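Local structure of SidF, inhibitor of growth family, member 3 (Legionella pneumophila subsp. pneumophila, 4FYE) at residues A[208-214]-A[297-303]. The protein is a phosphatase that probably removes a phosphate from phosphoinositide lipids of membranes. The protein carries 1 engineered substitution. Residues are numbered along the deposited sequence; the frame is centred on the assembly and turned at random.
Sequences GRYTKRQ and NQEEVIQ
A capping box of Thr211 and Gln214 opens the short helix 212-216 where it docks on the long helix 284-311, with the methyl CG2 of Thr211 lying 3.6 Å from Glu300 CA. Threonine suits the N-cap because its two branches divide the work. OG1, set between the backbone N and the carbonyl carbon (chi1 58°), accepts from Gln214 N, while CG2 packs against the long helix. Gln214 returns the bond through its side chain, OE1 receiving Thr211 N at 2.8 Å.

With OE1 used in this way, the other end of the same amide is left to reach the long helix. Gln214 NE2 donates to Glu300 OE2 at 3.1 Å, on the anti side and tilted somewhat out of the carboxylate plane, and makes a weak bond to Asn297 OD1. Glutamine is apt here, since one flat group both accepts and donates. Its two acceptors, one helical turn apart on the long helix, are also held by the backbone of a loop: Glu300 OE2 by Asn243 N and Asn297 OD1 by Gly242 N, while Asn297 ND2 bonds Arg273 O. These bonds satisfy polar groups within a buried contact. Glu300 CG also lies 3.3 Å from Arg209 O.

In the same first turn, Arg213 grips Glu299 side-on in a salt bridge. Arg213 NE meets Glu299 OE1 at 2.6 Å, and Arg213 NH2 bonds Glu299 OE2. Arginine suits the place because NE and NH2 share one edge and can serve both oxygens of a glutamate; these lie near the guanidinium plane, yet the nitrogens approach from above the carboxylate, the two planes being 56° apart. A bend at chi3 (-65°) in the arginine chain turns this edge to the acid. Phe507 adds a cation-pi contact to Arg213, and a water accepting from Arg213 N makes a weak bond to Glu299 OE1.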
ATOM      1  N   GLY A 208       6.115   6.678  -7.877  1.00 65.53           N
ATOM      2  CA  GLY A 208       5.193   6.777  -8.975  1.00 65.88           C
ATOM      3  C   GLY A 208       5.643   7.935  -9.827  1.00 65.15           C
ATOM      4  O   GLY A 208       6.171   8.932  -9.318  1.00 63.73           O
ATOM      5  N   ARG A 209       5.407   7.787 -11.122  1.00 55.54           N
ATOM      6  CA  ARG A 209       5.845   8.700 -12.109  1.00 54.04           C
ATOM      7  C   ARG A 209       4.919   8.439 -13.292  1.00 54.66           C
ATOM      8  O   ARG A 209       4.488   7.318 -13.523  1.00 56.68           O
ATOM      9  CB  ARG A 209       7.306   8.387 -12.416  1.00 58.32           C
ATOM     10  CG  ARG A 209       7.884   9.088 -13.606  1.00 65.43           C
ATOM     11  CD  ARG A 209       9.336   8.724 -13.782  1.00 77.19           C
ATOM     12  NE  ARG A 209      10.075   9.819 -14.407  1.00 90.04           N
ATOM     13  CZ  ARG A 209      10.731  10.762 -13.730  1.00 93.24           C
ATOM     14  NH1 ARG A 209      10.737  10.750 -12.393  1.00 84.28           N
ATOM     15  NH2 ARG A 209      11.387  11.714 -14.396  1.00 95.06           N
ATOM     16  N   TYR A 210       4.562   9.483 -14.028  1.00 59.82           N
ATOM     17  CA  TYR A 210       3.610   9.322 -15.124  1.00 56.63           C
ATOM     18  C   TYR A 210       4.154   8.485 -16.283  1.00 54.63           C
ATOM     19  O   TYR A 210       5.317   8.626 -16.660  1.00 53.55           O
ATOM     20  CB  TYR A 210       3.228  10.691 -15.653  1.00 57.87           C
ATOM     21  CG  TYR A 210       2.329  11.470 -14.754  1.00 63.29           C
ATOM     22  CD1 TYR A 210       1.160  10.912 -14.253  1.00 64.57           C
ATOM     23  CD2 TYR A 210       2.613  12.801 -14.439  1.00 72.14           C
ATOM     24  CE1 TYR A 210       0.302  11.654 -13.436  1.00 67.91           C
ATOM     25  CE2 TYR A 210       1.765  13.563 -13.626  1.00 72.92           C
ATOM     26  CZ  TYR A 210       0.607  12.997 -13.138  1.00 72.09           C
ATOM     27  OH  TYR A 210      -0.225  13.740 -12.325  1.00 69.88           O
ATOM     28  N   THR A 211       3.320   7.644 -16.885  1.00 52.28           N
ATOM     29  CA  THR A 211       3.742   6.978 -18.131  1.00 53.54           C
ATOM     30  C   THR A 211       3.708   7.952 -19.308  1.00 59.04           C
ATOM     31  O   THR A 211       3.076   9.001 -19.230  1.00 64.82           O
ATOM     32  CB  THR A 211       2.837   5.825 -18.528  1.00 50.32           C
ATOM     33  OG1 THR A 211       1.515   6.312 -18.677  1.00 56.48           O
ATOM     34  CG2 THR A 211       2.841   4.706 -17.492  1.00 49.48           C
ATOM     35  N   LYS A 212       4.375   7.626 -20.404  1.00 57.85           N
ATOM     36  CA  LYS A 212       4.373   8.567 -21.488  1.00 65.00           C
ATOM     37  C   LYS A 212       2.951   8.761 -22.002  1.00 63.13           C
ATOM     38  O   LYS A 212       2.551   9.871 -22.298  1.00 63.68           O
ATOM     39  CB  LYS A 212       5.367   8.191 -22.602  1.00 63.99           C
ATOM     40  CG  LYS A 212       6.786   8.206 -22.079  1.00 67.47           C
ATOM     41  CD  LYS A 212       7.780   8.770 -23.063  1.00 77.06           C
ATOM     42  CE  LYS A 212       9.215   8.465 -22.650  1.00 79.45           C
ATOM     43  NZ  LYS A 212      10.130   8.344 -23.853  1.00 89.30           N
ATOM     44  N   ARG A 213       2.206   7.673 -22.119  1.00 61.07           N
ATOM     45  CA  ARG A 213       0.822   7.765 -22.522  1.00 61.37           C
ATOM     46  C   ARG A 213       0.047   8.760 -21.650  1.00 62.38           C
ATOM     47  O   ARG A 213      -0.617   9.639 -22.170  1.00 68.65           O
ATOM     48  CB  ARG A 213       0.167   6.402 -22.438  1.00 62.19           C
ATOM     49  CG  ARG A 213      -1.215   6.342 -23.044  1.00 59.86           C
ATOM     50  CD  ARG A 213      -1.954   5.184 -22.433  1.00 57.81           C
ATOM     51  NE  ARG A 213      -1.303   3.947 -22.806  1.00 61.91           N
ATOM     52  CZ  ARG A 213      -1.474   3.350 -23.982  1.00 65.71           C
ATOM     53  NH1 ARG A 213      -2.283   3.889 -24.890  1.00 66.55           N
ATOM     54  NH2 ARG A 213      -0.845   2.213 -24.242  1.00 62.00           N
ATOM     55  N   GLN A 214       0.130   8.639 -20.334  1.00 59.69           N
ATOM     56  CA  GLN A 214      -0.499   9.635 -19.453  1.00 62.10           C
ATOM     57  C   GLN A 214       0.035  11.047 -19.755  1.00 64.10           C
ATOM     58  O   GLN A 214      -0.708  12.011 -19.834  1.00 65.10           O
ATOM     59  CB  GLN A 214      -0.253   9.301 -17.975  1.00 57.97           C
ATOM     60  CG  GLN A 214      -1.070   8.149 -17.418  1.00 56.77           C
ATOM     61  CD  GLN A 214      -0.488   7.619 -16.112  1.00 55.91           C
ATOM     62  OE1 GLN A 214       0.725   7.708 -15.893  1.00 53.18           O
ATOM     63  NE2 GLN A 214      -1.337   7.003 -15.272  1.00 48.82           N
ATOM     64  N   ASN A 297      -4.014   3.859 -15.658  1.00 54.97           N
ATOM     65  CA  ASN A 297      -3.345   3.742 -14.375  1.00 48.97           C
ATOM     66  C   ASN A 297      -2.784   2.368 -14.093  1.00 52.51           C
ATOM     67  O   ASN A 297      -1.703   2.274 -13.509  1.00 51.33           O
ATOM     68  CB  ASN A 297      -4.301   4.099 -13.302  1.00 49.48           C
ATOM     69  CG  ASN A 297      -4.656   5.548 -13.331  1.00 52.07           C
ATOM     70  OD1 ASN A 297      -4.031   6.370 -14.051  1.00 51.39           O
ATOM     71  ND2 ASN A 297      -5.656   5.899 -12.524  1.00 50.19           N
ATOM     72  N   GLN A 298      -3.470   1.295 -14.520  1.00 50.76           N
ATOM     73  CA  GLN A 298      -2.838  -0.022 -14.445  1.00 48.17           C
ATOM     74  C   GLN A 298      -1.466  -0.058 -15.172  1.00 47.32           C
ATOM     75  O   GLN A 298      -0.536  -0.667 -14.666  1.00 46.49           O
ATOM     76  CB  GLN A 298      -3.721  -1.133 -14.996  1.00 49.54           C
ATOM     77  CG  GLN A 298      -3.162  -2.498 -14.618  1.00 50.62           C
ATOM     78  CD  GLN A 298      -2.963  -2.663 -13.119  1.00 51.51           C
ATOM     79  OE1 GLN A 298      -3.760  -2.159 -12.336  1.00 52.81           O
ATOM     80  NE2 GLN A 298      -1.936  -3.426 -12.718  1.00 51.62           N
ATOM     81  N   GLU A 299      -1.314   0.578 -16.335  1.00 47.92           N
ATOM     82  CA  GLU A 299       0.009   0.573 -16.920  1.00 50.92           C
ATOM     83  C   GLU A 299       1.052   1.335 -16.103  1.00 49.63           C
ATOM     84  O   GLU A 299       2.179   0.843 -15.950  1.00 52.57           O
ATOM     85  CB  GLU A 299       0.083   0.737 -18.468  1.00 58.13           C
ATOM     86  CG  GLU A 299      -0.260   2.101 -19.067  1.00 68.52           C
ATOM     87  CD  GLU A 299       0.160   2.257 -20.548  1.00 69.46           C
ATOM     88  OE1 GLU A 299       0.442   3.397 -20.966  1.00 85.43           O
ATOM     89  OE2 GLU A 299       0.214   1.288 -21.330  1.00 70.82           O
ATOM     90  N   GLU A 300       0.655   2.415 -15.436  1.00 47.87           N
ATOM     91  CA  GLU A 300       1.577   3.133 -14.566  1.00 46.13           C
ATOM     92  C   GLU A 300       2.038   2.236 -13.446  1.00 48.64           C
ATOM     93  O   GLU A 300       3.213   2.182 -13.115  1.00 51.68           O
ATOM     94  CB  GLU A 300       0.952   4.402 -14.020  1.00 46.84           C
ATOM     95  CG  GLU A 300       1.897   5.320 -13.206  1.00 49.42           C
ATOM     96  CD  GLU A 300       1.170   6.316 -12.268  1.00 60.12           C
ATOM     97  OE1 GLU A 300       1.794   6.793 -11.276  1.00 75.99           O
ATOM     98  OE2 GLU A 300      -0.036   6.626 -12.469  1.00 55.88           O
ATOM     99  N   VAL A 301       1.108   1.490 -12.876  1.00 47.78           N
ATOM    100  CA  VAL A 301       1.465   0.495 -11.880  1.00 43.80           C
ATOM    101  C   VAL A 301       2.510  -0.503 -12.407  1.00 42.82           C
ATOM    102  O   VAL A 301       3.348  -0.948 -11.637  1.00 46.14           O
ATOM    103  CB  VAL A 301       0.195  -0.257 -11.360  1.00 41.95           C
ATOM    104  CG1 VAL A 301       0.515  -1.547 -10.561  1.00 38.84           C
ATOM    105  CG2 VAL A 301      -0.649   0.697 -10.575  1.00 42.55           C
ATOM    106  N   ILE A 302       2.434  -0.888 -13.681  1.00 44.76           N
ATOM    107  CA  ILE A 302       3.434  -1.815 -14.245  1.00 42.52           C
ATOM    108  C   ILE A 302       4.759  -1.107 -14.309  1.00 40.41           C
ATOM    109  O   ILE A 302       5.795  -1.649 -13.969  1.00 40.09           O
ATOM    110  CB  ILE A 302       3.054  -2.342 -15.620  1.00 47.42           C
ATOM    111  CG1 ILE A 302       1.675  -2.985 -15.524  1.00 50.10           C
ATOM    112  CG2 ILE A 302       4.136  -3.296 -16.163  1.00 44.20           C
ATOM    113  CD1 ILE A 302       1.402  -4.024 -16.563  1.00 53.88           C
ATOM    114  N   GLN A 303       4.722   0.141 -14.699  1.00 41.18           N
ATOM    115  CA  GLN A 303       5.922   0.887 -14.767  1.00 42.03           C
ATOM    116  C   GLN A 303       6.599   1.012 -13.386  1.00 42.45           C
ATOM    117  O   GLN A 303       7.828   0.856 -13.269  1.00 44.89           O
ATOM    118  CB  GLN A 303       5.624   2.258 -15.345  1.00 43.62           C
ATOM    119  CG  GLN A 303       6.877   3.079 -15.542  1.00 44.90           C
ATOM    120  CD  GLN A 303       6.611   4.336 -16.301  1.00 47.56           C
ATOM    121  OE1 GLN A 303       6.413   5.382 -15.683  1.00 49.41           O
ATOM    122  NE2 GLN A 303       6.563   4.247 -17.633  1.00 46.39           N
TER
HETATM  123  O   HOH W   1       3.341   5.049 -21.886  1.00 55.30           O